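Local coordinates for protein 3' terminal uridylyl transferase (Trypanosoma brucei, PDB 5HZD) that adds uridines to the 3' hydroxyl of guide RNAs, ribosomal RNAs and some messenger RNAs during mitochondrial RNA editing in trypanosomes, at residues Q84-A89 and A122-A127; G116-T121 and Y281-D286; A249-A254 and C276-Y281. One frame throughout, in Å; residues are numbered along the deposited sequence. Where two conformers were deposited one is given.

Interaction 1 (Q84-A89 and A122-A127); sequences QEAHRA and ADIDFA
Ile124 turns CG1 anti to its own carbonyl carbon (chi1 -69°), and a second bend of nearly the same size (chi2 -69°) carries CD1 to the methyl of Ala86. Phe126 extends its ring from the same side of the strand to Ala89. The two touches are purely apolar. Ile124 CD1 lies 4.0 Å from Ala86 CB, and one helical turn later Phe126 CZ stands 4.3 Å from Ala89 CB. The alanine methyl arrives at the rim of the phenyl ring, near its plane, while Ile124 CG2 lies over one face of that ring, 3.6 Å above its plane and offset toward the rim. The branched side chain thus uses one arm on the helix and the other on its neighbour two residues along the strand. Since Ala86 and Ala89 have no side chain beyond CB, the helix backbone comes close to the strand, with Ala86 CA 7.8 Å from Ile124 CA. All four touching residues are buried. Asp123, just before the strand, and Asp125 within it carry the carboxylates that probably bind the catalytic magnesium ion, as in related enzymes, while Ile124 and Phe126 point toward the helix. This alternation is characteristic of the nucleotidyltransferase palm, where paired aspartates sit at the start of a central strand. Helix 80-100 packs against the mixed sheet here, also giving Arg90 and Leu93 to Phe126. Strand 124-129 runs between 105-109, which adds Val106 and Ile108 to the same ring, and 285-288, whose Phe285 meets it edge-to-face.

Interaction 2 (G116-T121 and Y281-D286); sequences GVWDGT and YNIDFD
Trp118 meets Ile283 in the palm of the nucleotidyltransferase fold, where the loop leading into strand 124-129 faces the one leading into strand 285-288. The indole of Trp118 extends with CG anti to the backbone N (chi1 -179°), bringing the rim of its six-membered ring to Ile283. Ile283 CG2 approaches near the ring plane, 3.7 Å from Trp118 CH2. In Ile283 the other branch, CG1, sits between the backbone N and carbonyl carbon (chi1 63°), which turns CG2 to the tryptophan. At its polar end the indole is anchored by the hydrogen bond from Trp118 NE1 to Ala122 O, and Gly120 N lies over the centre of one ring face. Asp119 shapes the turn as an Asx turn: Thr121 N donates to Asp119 OD1 at 2.9 Å, from above the carboxylate plane. Gly120 has a positive phi of 95°, a backbone shape that favours glycine. Asp284 OD1 accepts a hydrogen bond from Ala179 N, and this side chain lies beside Asp123, a probable magnesium ligand. A water bridges the backbones, donating to Thr121 O at 3.2 Å and accepting from Asp284 N at 3.0 Å.

Interaction 3 (A249-A254 and C276-Y281); sequences AAVRAA and CRPELY
Val251 and Pro278 are the residues whose CA atoms come nearest across the two segments, 7.4 Å apart. Residues 249-254 are regular helix, with Ala253 N bonded to Ala249 O and Ala254 N to Ala250 O, whereas 276-281 is a loop that bends at Pro278. Arg277 is extended and Pro278 has a psi of 153°, after which Glu279, Leu280 and Tyr281 take helical angles without the regular bonding. Tyr281 N reaches back to Pro278 O at 3.0 Å, closing the turn. Val251 does most of the touching from the helix. Its CG1 is anti to the backbone N (chi1 177°), which leaves CG2 as the methyl directed at the loop. Val251 CG2 sits 3.8 Å from Pro278 CB and equally far from Pro278 CG, so it rests against the CB-CG edge of the pyrrolidine ring. The same methyl lies 4.5 Å from Tyr281 CE2, at the edge of the phenol ring and near its plane. Pro278 O lies in the plane of that ring at its edge as well. Phe159 stacks on Tyr281, and Tyr281 OH is hydrogen-bonded to Val157 O, two partners that help fix the ring's orientation. The contact is one valine methyl set against a proline ring and the edge of a tyrosine. It joins helix 247-254, which connects strands 239-244 and 267-271 of the antiparallel four-stranded sheet, to the loop entering strand 285-288 of the palm sheet, a buried apolar seam between the two sheet systems and away from the annotated sites.

How the interactions relate
Interactions 1 and 2 lie side by side, centres about 5 Å apart, on neighbouring strands 124-129 and 285-288, which are joined by backbone bonds such as Phe126 N to Asp286 O at 2.9 Å. Interaction 1 is wholly buried and apolar; interaction 2 is only partly buried and adds water-mediated backbone links, one of them weak, and an Asx turn near the probable metal site. Interaction 3 is also buried and apolar but lies farther from the centre of the chain, near the antiparallel sheet. It shares Tyr281 with interaction 2, and the Arg88–Glu279 salt bridge ties it to interaction 1. Leu280 touches both Phe126 and Phe285, linking all three through side-chain packing.

Interaction 1 (Q84-A89 and A122-A127)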
ATOM      1  N   GLN A  84      -0.701  16.083   4.647  1.00 13.59           N
ATOM      2  CA  GLN A  84      -1.742  16.543   5.562  1.00 15.65           C
ATOM      3  C   GLN A  84      -3.131  16.543   4.911  1.00 15.42           C
ATOM      4  O   GLN A  84      -4.143  16.452   5.619  1.00 13.03           O
ATOM      5  CB  GLN A  84      -1.355  17.884   6.164  1.00 14.52           C
ATOM      6  CG  GLN A  84      -0.132  17.710   7.093  1.00 19.66           C
ATOM      7  CD  GLN A  84       0.411  19.023   7.606  1.00 29.75           C
ATOM      8  OE1 GLN A  84       0.603  19.973   6.839  1.00 27.24           O
ATOM      9  NE2 GLN A  84       0.661  19.091   8.908  1.00 36.74           N
ATOM     10  N   GLU A  85      -3.206  16.553   3.570  1.00 13.63           N
ATOM     11  CA  GLU A  85      -4.494  16.355   2.935  1.00 14.73           C
ATOM     12  C   GLU A  85      -5.073  14.982   3.223  1.00 13.62           C
ATOM     13  O   GLU A  85      -6.292  14.856   3.439  1.00 13.44           O
ATOM     14  CB  GLU A  85      -4.426  16.560   1.423  1.00 14.18           C
ATOM     15  CG  GLU A  85      -4.108  17.983   1.062  1.00 15.99           C
ATOM     16  CD  GLU A  85      -3.946  18.186  -0.445  1.00 20.76           C
ATOM     17  OE1 GLU A  85      -4.437  17.330  -1.216  1.00 23.55           O
ATOM     18  OE2 GLU A  85      -3.305  19.202  -0.832  1.00 27.37           O
ATOM     19  N   ALA A  86      -4.214  13.951   3.247  1.00 12.28           N
ATOM     20  CA  ALA A  86      -4.664  12.607   3.631  1.00 12.67           C
ATOM     21  C   ALA A  86      -5.095  12.573   5.111  1.00 11.91           C
ATOM     22  O   ALA A  86      -6.061  11.902   5.460  1.00 12.37           O
ATOM     23  CB  ALA A  86      -3.553  11.539   3.355  1.00 13.94           C
ATOM     24  N   HIS A  87      -4.380  13.296   5.965  1.00 12.16           N
ATOM     25  CA  HIS A  87      -4.768  13.414   7.373  1.00 13.78           C
ATOM     26  C   HIS A  87      -6.177  13.991   7.511  1.00 15.09           C
ATOM     27  O   HIS A  87      -6.990  13.520   8.329  1.00 14.05           O
ATOM     28  CB  HIS A  87      -3.811  14.294   8.166  1.00 12.71           C
ATOM     29  CG  HIS A  87      -2.409  13.768   8.257  1.00 13.15           C
ATOM     30  ND1 HIS A  87      -1.431  14.447   8.943  1.00 16.33           N
ATOM     31  CD2 HIS A  87      -1.838  12.633   7.791  1.00 14.06           C
ATOM     32  CE1 HIS A  87      -0.300  13.762   8.876  1.00 14.25           C
ATOM     33  NE2 HIS A  87      -0.516  12.665   8.183  1.00 14.01           N
ATOM     34  N   ARG A  88      -6.466  15.027   6.738  1.00 12.78           N
ATOM     35  CA  ARG A  88      -7.791  15.625   6.815  1.00 13.03           C
ATOM     36  C   ARG A  88      -8.844  14.650   6.306  1.00 13.12           C
ATOM     37  O   ARG A  88      -9.937  14.526   6.898  1.00 14.09           O
ATOM     38  CB  ARG A  88      -7.821  16.932   6.045  1.00 15.34           C
ATOM     39  CG  ARG A  88      -6.919  17.964   6.705  1.00 18.09           C
ATOM     40  CD  ARG A  88      -7.166  19.385   6.250  1.00 27.89           C
ATOM     41  NE  ARG A  88      -6.665  19.597   4.905  1.00 28.44           N
ATOM     42  CZ  ARG A  88      -5.415  19.925   4.602  1.00 30.20           C
ATOM     43  NH1 ARG A  88      -4.501  20.113   5.560  1.00 27.92           N
ATOM     44  NH2 ARG A  88      -5.080  20.084   3.325  1.00 30.73           N
ATOM     45  N   ALA A  89      -8.551  13.949   5.202  1.00 12.46           N
ATOM     46  CA  ALA A  89      -9.496  12.955   4.711  1.00 12.25           C
ATOM     47  C   ALA A  89      -9.798  11.877   5.746  1.00 12.12           C
ATOM     48  O   ALA A  89     -10.944  11.442   5.892  1.00 12.87           O
ATOM     49  CB  ALA A  89      -8.984  12.312   3.393  1.00 13.83           C
ATOM     50  N   ALA A 122      -1.463   8.131  -5.119  1.00 18.86           N
ATOM     51  CA  ALA A 122      -1.485   6.723  -4.701  1.00 19.21           C
ATOM     52  C   ALA A 122      -2.730   6.433  -3.854  1.00 19.01           C
ATOM     53  O   ALA A 122      -3.143   7.273  -3.045  1.00 18.71           O
ATOM     54  CB  ALA A 122      -0.240   6.353  -3.915  1.00 20.03           C
ATOM     55  N   ASP A 123      -3.325   5.254  -4.027  1.00 20.16           N
ATOM     56  CA  ASP A 123      -4.481   4.897  -3.190  1.00 18.57           C
ATOM     57  C   ASP A 123      -4.121   4.975  -1.699  1.00 16.96           C
ATOM     58  O   ASP A 123      -3.034   4.579  -1.296  1.00 21.45           O
ATOM     59  CB  ASP A 123      -4.932   3.452  -3.474  1.00 22.43           C
ATOM     60  CG  ASP A 123      -5.556   3.282  -4.833  1.00 27.40           C
ATOM     61  OD1 ASP A 123      -5.601   4.246  -5.625  1.00 29.85           O
ATOM     62  OD2 ASP A 123      -5.992   2.140  -5.111  1.00 27.74           O
ATOM     63  N   ILE A 124      -5.059   5.470  -0.874  1.00 15.29           N
ATOM     64  CA  ILE A 124      -4.888   5.478   0.577  1.00 12.22           C
ATOM     65  C   ILE A 124      -5.679   4.301   1.111  1.00 14.28           C
ATOM     66  O   ILE A 124      -6.798   4.083   0.668  1.00 14.26           O
ATOM     67  CB  ILE A 124      -5.477   6.784   1.188  1.00 13.26           C
ATOM     68  CG1 ILE A 124      -4.616   7.983   0.771  1.00 14.38           C
ATOM     69  CG2 ILE A 124      -5.612   6.685   2.723  1.00 15.94           C
ATOM     70  CD1 ILE A 124      -3.202   8.033   1.398  1.00 15.75           C
ATOM     71  N   ASP A 125      -5.092   3.516   2.010  1.00 11.02           N
ATOM     72  CA  ASP A 125      -5.855   2.479   2.715  1.00 11.79           C
ATOM     73  C   ASP A 125      -6.328   3.004   4.055  1.00 10.50           C
ATOM     74  O   ASP A 125      -5.551   3.594   4.812  1.00 12.04           O
ATOM     75  CB  ASP A 125      -4.992   1.238   2.971  1.00 15.38           C
ATOM     76  CG  ASP A 125      -4.769   0.431   1.712  1.00 29.47           C
ATOM     77  OD1 ASP A 125      -5.714  -0.278   1.311  1.00 33.13           O
ATOM     78  OD2 ASP A 125      -3.657   0.514   1.144  1.00 28.41           O
ATOM     79  N   PHE A 126      -7.605   2.784   4.356  1.00 12.03           N
ATOM     80  CA  PHE A 126      -8.147   3.186   5.653  1.00 11.66           C
ATOM     81  C   PHE A 126      -8.639   1.926   6.332  1.00 14.19           C
ATOM     82  O   PHE A 126      -9.426   1.171   5.750  1.00 14.60           O
ATOM     83  CB  PHE A 126      -9.372   4.102   5.472  1.00 10.98           C
ATOM     84  CG  PHE A 126      -9.075   5.469   4.953  1.00 11.01           C
ATOM     85  CD1 PHE A 126      -8.290   6.349   5.686  1.00 11.30           C
ATOM     86  CD2 PHE A 126      -9.701   5.935   3.802  1.00 11.12           C
ATOM     87  CE1 PHE A 126      -8.055   7.652   5.243  1.00 12.93           C
ATOM     88  CE2 PHE A 126      -9.487   7.227   3.346  1.00 11.15           C
ATOM     89  CZ  PHE A 126      -8.677   8.103   4.061  1.00 12.03           C
ATOM     90  N   ALA A 127      -8.188   1.685   7.555  1.00 11.00           N
ATOM     91  CA  ALA A 127      -8.723   0.588   8.370  1.00 11.18           C
ATOM     92  C   ALA A 127      -9.637   1.182   9.432  1.00 11.47           C
ATOM     93  O   ALA A 127      -9.271   2.149  10.089  1.00 12.25           O
ATOM     94  CB  ALA A 127      -7.576  -0.139   9.090  1.00 12.05           C
TER

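Interaction 2 (G116-T121 and Y281-D286)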
ATOM      1  N   GLY A 116       6.565   7.089   4.384  1.00 12.76           N
ATOM      2  CA  GLY A 116       6.575   8.375   5.066  1.00 12.61           C
ATOM      3  C   GLY A 116       6.317   9.574   4.173  1.00 14.59           C
ATOM      4  O   GLY A 116       6.586  10.700   4.565  1.00 13.91           O
ATOM      5  N   VAL A 117       5.773   9.322   2.979  1.00 13.22           N
ATOM      6  CA  VAL A 117       5.405  10.383   2.050  1.00 13.03           C
ATOM      7  C   VAL A 117       4.142   9.947   1.300  1.00 13.25           C
ATOM      8  O   VAL A 117       3.811   8.750   1.274  1.00 14.27           O
ATOM      9  CB  VAL A 117       6.523  10.658   0.987  1.00 13.10           C
ATOM     10  CG1 VAL A 117       7.796  11.150   1.643  1.00 14.60           C
ATOM     11  CG2 VAL A 117       6.784   9.415   0.134  1.00 13.86           C
ATOM     12  N   TRP A 118       3.457  10.913   0.678  1.00 13.96           N
ATOM     13  CA  TRP A 118       2.321  10.605  -0.199  1.00 12.22           C
ATOM     14  C   TRP A 118       2.324  11.586  -1.377  1.00 16.50           C
ATOM     15  O   TRP A 118       2.523  12.780  -1.179  1.00 22.02           O
ATOM     16  CB  TRP A 118       1.015  10.684   0.596  1.00 13.50           C
ATOM     17  CG  TRP A 118      -0.228  10.345  -0.222  1.00 13.73           C
ATOM     18  CD1 TRP A 118      -0.485   9.194  -0.893  1.00 16.00           C
ATOM     19  CD2 TRP A 118      -1.373  11.178  -0.394  1.00 12.39           C
ATOM     20  NE1 TRP A 118      -1.723   9.252  -1.481  1.00 14.38           N
ATOM     21  CE2 TRP A 118      -2.281  10.469  -1.209  1.00 13.99           C
ATOM     22  CE3 TRP A 118      -1.712  12.462   0.037  1.00 13.83           C
ATOM     23  CZ2 TRP A 118      -3.530  10.984  -1.566  1.00 13.80           C
ATOM     24  CZ3 TRP A 118      -2.944  12.980  -0.343  1.00 17.21           C
ATOM     25  CH2 TRP A 118      -3.827  12.244  -1.149  1.00 15.49           C
ATOM     26  N   ASP A 119       2.100  11.087  -2.601  1.00 18.16           N
ATOM     27  CA  ASP A 119       2.209  11.929  -3.795  1.00 20.75           C
ATOM     28  C   ASP A 119       0.895  12.593  -4.201  1.00 23.81           C
ATOM     29  O   ASP A 119       0.840  13.427  -5.125  1.00 23.38           O
ATOM     30  CB  ASP A 119       2.822  11.109  -4.950  1.00 22.21           C
ATOM     31  CG  ASP A 119       1.975   9.913  -5.342  1.00 27.26           C
ATOM     32  OD1 ASP A 119       0.869   9.752  -4.782  1.00 21.88           O
ATOM     33  OD2 ASP A 119       2.390   9.122  -6.236  1.00 25.95           O
ATOM     34  N   GLY A 120      -0.166  12.244  -3.493  1.00 20.88           N
ATOM     35  CA  GLY A 120      -1.444  12.898  -3.700  1.00 20.38           C
ATOM     36  C   GLY A 120      -2.274  12.075  -4.660  1.00 20.84           C
ATOM     37  O   GLY A 120      -3.422  12.406  -4.940  1.00 27.13           O
ATOM     38  N   THR A 121      -1.705  10.985  -5.150  1.00 18.44           N
ATOM     39  CA  THR A 121      -2.375  10.151  -6.155  0.60 20.16           C
ATOM     40  C   THR A 121      -2.494   8.679  -5.772  1.00 20.12           C
ATOM     41  O   THR A 121      -3.505   8.031  -6.069  1.00 24.57           O
ATOM     42  CB  THR A 121      -1.649  10.210  -7.504  0.60 24.23           C
ATOM     43  OG1 THR A 121      -0.334   9.664  -7.361  0.60 31.41           O
ATOM     44  CG2 THR A 121      -1.578  11.645  -8.018  0.60 17.96           C
ATOM     45  N   TYR A 281     -13.511  13.310  -0.653  1.00 13.31           N
ATOM     46  CA  TYR A 281     -14.237  13.113  -1.918  1.00 15.86           C
ATOM     47  C   TYR A 281     -13.299  13.029  -3.108  1.00 18.26           C
ATOM     48  O   TYR A 281     -13.691  12.601  -4.194  1.00 19.43           O
ATOM     49  CB  TYR A 281     -15.213  14.276  -2.172  1.00 15.72           C
ATOM     50  CG  TYR A 281     -16.359  14.360  -1.219  1.00 14.27           C
ATOM     51  CD1 TYR A 281     -17.590  13.769  -1.522  1.00 21.36           C
ATOM     52  CD2 TYR A 281     -16.235  15.024  -0.007  1.00 14.90           C
ATOM     53  CE1 TYR A 281     -18.655  13.863  -0.640  1.00 18.49           C
ATOM     54  CE2 TYR A 281     -17.305  15.103   0.891  1.00 18.70           C
ATOM     55  CZ  TYR A 281     -18.500  14.522   0.573  1.00 23.26           C
ATOM     56  OH  TYR A 281     -19.529  14.651   1.490  1.00 27.93           O
ATOM     57  N   ASN A 282     -12.056  13.441  -2.924  1.00 15.66           N
ATOM     58  CA  ASN A 282     -11.157  13.682  -4.032  1.00 16.55           C
ATOM     59  C   ASN A 282     -10.044  12.650  -4.155  1.00 15.96           C
ATOM     60  O   ASN A 282      -9.211  12.738  -5.058  1.00 23.01           O
ATOM     61  CB  ASN A 282     -10.513  15.057  -3.857  1.00 18.78           C
ATOM     62  CG  ASN A 282     -11.534  16.169  -3.801  1.00 23.80           C
ATOM     63  OD1 ASN A 282     -12.604  16.074  -4.402  1.00 28.82           O
ATOM     64  ND2 ASN A 282     -11.206  17.246  -3.087  1.00 27.98           N
ATOM     65  N   ILE A 283     -10.009  11.686  -3.245  1.00 15.13           N
ATOM     66  CA  ILE A 283      -8.941  10.720  -3.221  1.00 14.97           C
ATOM     67  C   ILE A 283      -9.438   9.291  -3.430  1.00 16.88           C
ATOM     68  O   ILE A 283     -10.510   8.917  -2.956  1.00 18.58           O
ATOM     69  CB  ILE A 283      -8.145  10.817  -1.900  1.00 19.42           C
ATOM     70  CG1 ILE A 283      -9.010  10.487  -0.706  1.00 24.70           C
ATOM     71  CG2 ILE A 283      -7.494  12.197  -1.747  1.00 19.33           C
ATOM     72  CD1 ILE A 283      -8.174  10.326   0.551  1.00 30.85           C
ATOM     73  N   ASP A 284      -8.649   8.486  -4.130  1.00 13.34           N
ATOM     74  CA  ASP A 284      -8.930   7.063  -4.239  1.00 12.20           C
ATOM     75  C   ASP A 284      -8.589   6.408  -2.923  1.00 16.30           C
ATOM     76  O   ASP A 284      -7.504   6.653  -2.370  1.00 17.31           O
ATOM     77  CB  ASP A 284      -8.041   6.404  -5.314  1.00 15.42           C
ATOM     78  CG  ASP A 284      -8.378   6.823  -6.735  1.00 24.45           C
ATOM     79  OD1 ASP A 284      -9.542   7.073  -7.071  1.00 21.19           O
ATOM     80  OD2 ASP A 284      -7.436   6.865  -7.557  1.00 30.35           O
ATOM     81  N   PHE A 285      -9.487   5.578  -2.409  1.00 12.15           N
ATOM     82  CA  PHE A 285      -9.215   4.837  -1.167  1.00 10.91           C
ATOM     83  C   PHE A 285      -9.910   3.509  -1.094  1.00 13.67           C
ATOM     84  O   PHE A 285     -10.925   3.285  -1.775  1.00 15.10           O
ATOM     85  CB  PHE A 285      -9.510   5.702   0.099  1.00 13.45           C
ATOM     86  CG  PHE A 285     -10.977   6.056   0.324  1.00 11.91           C
ATOM     87  CD1 PHE A 285     -11.862   5.130   0.901  1.00 13.86           C
ATOM     88  CD2 PHE A 285     -11.450   7.328   0.014  1.00 13.24           C
ATOM     89  CE1 PHE A 285     -13.200   5.453   1.140  1.00 11.94           C
ATOM     90  CE2 PHE A 285     -12.779   7.665   0.284  1.00 13.78           C
ATOM     91  CZ  PHE A 285     -13.655   6.720   0.818  1.00 13.47           C
ATOM     92  N   ASP A 286      -9.313   2.597  -0.318  1.00 11.45           N
ATOM     93  CA  ASP A 286      -9.954   1.332   0.027  1.00 12.03           C
ATOM     94  C   ASP A 286     -10.197   1.379   1.529  1.00 13.00           C
ATOM     95  O   ASP A 286      -9.269   1.647   2.305  1.00 14.12           O
ATOM     96  CB  ASP A 286      -9.059   0.123  -0.241  1.00 18.44           C
ATOM     97  CG  ASP A 286      -8.842  -0.144  -1.723  1.00 23.80           C
ATOM     98  OD1 ASP A 286      -9.497   0.494  -2.587  1.00 20.54           O
ATOM     99  OD2 ASP A 286      -7.992  -1.017  -2.014  1.00 25.04           O
TER
HETATM  100  O   HOH W   1      -5.960  11.962  -5.341  1.00 43.86           O
HETATM  101  O   HOH W   2      -6.062   9.665  -5.178  1.00 29.85           O

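Interaction 3 (A249-A254 and C276-Y281)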
ATOM      1  N   ALA A 249     -14.509  20.244   9.418  1.00 17.63           N
ATOM      2  CA  ALA A 249     -15.726  20.706  10.084  1.00 17.53           C
ATOM      3  C   ALA A 249     -16.934  20.595   9.160  1.00 17.95           C
ATOM      4  O   ALA A 249     -18.042  20.341   9.625  1.00 19.47           O
ATOM      5  CB  ALA A 249     -15.578  22.154  10.590  1.00 20.30           C
ATOM      6  N   ALA A 250     -16.732  20.782   7.858  1.00 17.21           N
ATOM      7  CA  ALA A 250     -17.841  20.720   6.916  1.00 15.84           C
ATOM      8  C   ALA A 250     -18.414  19.304   6.847  1.00 18.40           C
ATOM      9  O   ALA A 250     -19.627  19.120   6.790  1.00 16.82           O
ATOM     10  CB  ALA A 250     -17.424  21.205   5.539  1.00 17.70           C
ATOM     11  N   VAL A 251     -17.552  18.293   6.860  1.00 16.44           N
ATOM     12  CA  VAL A 251     -18.053  16.921   6.904  1.00 15.22           C
ATOM     13  C   VAL A 251     -18.696  16.591   8.264  1.00 18.07           C
ATOM     14  O   VAL A 251     -19.728  15.935   8.329  1.00 19.02           O
ATOM     15  CB  VAL A 251     -16.935  15.933   6.541  1.00 14.14           C
ATOM     16  CG1 VAL A 251     -17.445  14.491   6.655  1.00 17.40           C
ATOM     17  CG2 VAL A 251     -16.428  16.232   5.123  1.00 16.30           C
ATOM     18  N   ARG A 252     -18.079  17.054   9.349  1.00 17.85           N
ATOM     19  CA  ARG A 252     -18.622  16.860  10.686  1.00 17.53           C
ATOM     20  C   ARG A 252     -20.024  17.478  10.765  1.00 19.04           C
ATOM     21  O   ARG A 252     -20.945  16.846  11.314  1.00 19.11           O
ATOM     22  CB  ARG A 252     -17.626  17.410  11.735  1.00 19.81           C
ATOM     23  CG  ARG A 252     -17.921  17.018  13.196  1.00 31.71           C
ATOM     24  CD  ARG A 252     -16.770  17.448  14.148  1.00 29.62           C
ATOM     25  NE  ARG A 252     -15.557  16.653  13.935  1.00 37.06           N
ATOM     26  CZ  ARG A 252     -14.368  17.143  13.593  1.00 40.37           C
ATOM     27  NH1 ARG A 252     -14.192  18.452  13.437  1.00 42.41           N
ATOM     28  NH2 ARG A 252     -13.338  16.315  13.423  1.00 38.51           N
ATOM     29  N   ALA A 253     -20.214  18.663  10.180  1.00 18.21           N
ATOM     30  CA  ALA A 253     -21.545  19.292  10.128  1.00 23.51           C
ATOM     31  C   ALA A 253     -22.547  18.494   9.287  1.00 21.36           C
ATOM     32  O   ALA A 253     -23.707  18.352   9.664  1.00 20.77           O
ATOM     33  CB  ALA A 253     -21.454  20.740   9.621  1.00 19.89           C
ATOM     34  N   ALA A 254     -22.119  17.984   8.138  1.00 16.88           N
ATOM     35  CA  ALA A 254     -23.012  17.181   7.276  1.00 15.84           C
ATOM     36  C   ALA A 254     -23.417  15.862   7.925  1.00 17.75           C
ATOM     37  O   ALA A 254     -24.443  15.264   7.561  1.00 20.99           O
ATOM     38  CB  ALA A 254     -22.337  16.923   5.941  1.00 16.69           C
ATOM     39  N   CYS A 276     -15.808  20.798  -6.264  1.00 29.41           N
ATOM     40  CA  CYS A 276     -14.959  21.417  -5.254  0.54 27.30           C
ATOM     41  C   CYS A 276     -15.419  21.022  -3.847  1.00 25.31           C
ATOM     42  O   CYS A 276     -16.332  21.634  -3.287  1.00 26.96           O
ATOM     43  CB  CYS A 276     -15.010  22.932  -5.412  0.54 28.60           C
ATOM     44  SG  CYS A 276     -13.822  23.804  -4.405  0.54 27.72           S
ATOM     45  N   ARG A 277     -14.765  20.014  -3.277  1.00 20.86           N
ATOM     46  CA  ARG A 277     -15.287  19.340  -2.087  1.00 14.95           C
ATOM     47  C   ARG A 277     -14.174  19.029  -1.097  1.00 15.55           C
ATOM     48  O   ARG A 277     -12.976  19.141  -1.432  1.00 17.96           O
ATOM     49  CB  ARG A 277     -15.968  18.038  -2.544  1.00 16.46           C
ATOM     50  CG  ARG A 277     -17.268  18.260  -3.343  1.00 18.41           C
ATOM     51  CD  ARG A 277     -17.873  16.944  -3.824  1.00 19.09           C
ATOM     52  NE  ARG A 277     -19.317  17.091  -3.991  1.00 27.87           N
ATOM     53  CZ  ARG A 277     -20.151  16.063  -4.138  1.00 33.52           C
ATOM     54  NH1 ARG A 277     -19.659  14.824  -4.180  1.00 29.25           N
ATOM     55  NH2 ARG A 277     -21.461  16.273  -4.258  1.00 34.32           N
ATOM     56  N   PRO A 278     -14.547  18.621   0.126  1.00 15.01           N
ATOM     57  CA  PRO A 278     -13.562  18.145   1.103  1.00 14.64           C
ATOM     58  C   PRO A 278     -12.657  17.003   0.580  1.00 13.63           C
ATOM     59  O   PRO A 278     -13.057  16.236  -0.322  1.00 14.59           O
ATOM     60  CB  PRO A 278     -14.437  17.627   2.247  1.00 16.32           C
ATOM     61  CG  PRO A 278     -15.666  18.520   2.176  1.00 15.63           C
ATOM     62  CD  PRO A 278     -15.912  18.702   0.703  1.00 14.64           C
ATOM     63  N   GLU A 279     -11.458  16.908   1.146  1.00 14.65           N
ATOM     64  CA  GLU A 279     -10.416  15.946   0.716  1.00 14.79           C
ATOM     65  C   GLU A 279     -10.902  14.512   0.464  1.00 15.63           C
ATOM     66  O   GLU A 279     -10.505  13.867  -0.523  1.00 16.53           O
ATOM     67  CB  GLU A 279      -9.250  15.961   1.720  1.00 14.31           C
ATOM     68  CG  GLU A 279      -8.370  17.236   1.681  1.00 13.26           C
ATOM     69  CD  GLU A 279      -8.913  18.421   2.484  1.00 16.94           C
ATOM     70  OE1 GLU A 279     -10.034  18.360   3.067  1.00 17.01           O
ATOM     71  OE2 GLU A 279      -8.227  19.463   2.549  1.00 20.06           O
ATOM     72  N   LEU A 280     -11.763  13.999   1.343  1.00 14.38           N
ATOM     73  CA  LEU A 280     -12.180  12.604   1.260  1.00 12.54           C
ATOM     74  C   LEU A 280     -12.876  12.301  -0.074  1.00 15.15           C
ATOM     75  O   LEU A 280     -12.811  11.169  -0.591  1.00 15.63           O
ATOM     76  CB  LEU A 280     -13.094  12.276   2.448  1.00 12.44           C
ATOM     77  CG  LEU A 280     -13.509  10.816   2.557  1.00 12.56           C
ATOM     78  CD1 LEU A 280     -12.306   9.919   2.881  1.00 13.02           C
ATOM     79  CD2 LEU A 280     -14.619  10.602   3.579  1.00 14.73           C
ATOM     80  N   TYR A 281     -13.511  13.310  -0.653  1.00 13.31           N
ATOM     81  CA  TYR A 281     -14.237  13.113  -1.918  1.00 15.86           C
ATOM     82  C   TYR A 281     -13.299  13.029  -3.108  1.00 18.26           C
ATOM     83  O   TYR A 281     -13.691  12.601  -4.194  1.00 19.43           O
ATOM     84  CB  TYR A 281     -15.213  14.276  -2.172  1.00 15.72           C
ATOM     85  CG  TYR A 281     -16.359  14.360  -1.219  1.00 14.27           C
ATOM     86  CD1 TYR A 281     -17.590  13.769  -1.522  1.00 21.36           C
ATOM     87  CD2 TYR A 281     -16.235  15.024  -0.007  1.00 14.90           C
ATOM     88  CE1 TYR A 281     -18.655  13.863  -0.640  1.00 18.49           C
ATOM     89  CE2 TYR A 281     -17.305  15.103   0.891  1.00 18.70           C
ATOM     90  CZ  TYR A 281     -18.500  14.522   0.573  1.00 23.26           C
ATOM     91  OH  TYR A 281     -19.529  14.651   1.490  1.00 27.93           O
TER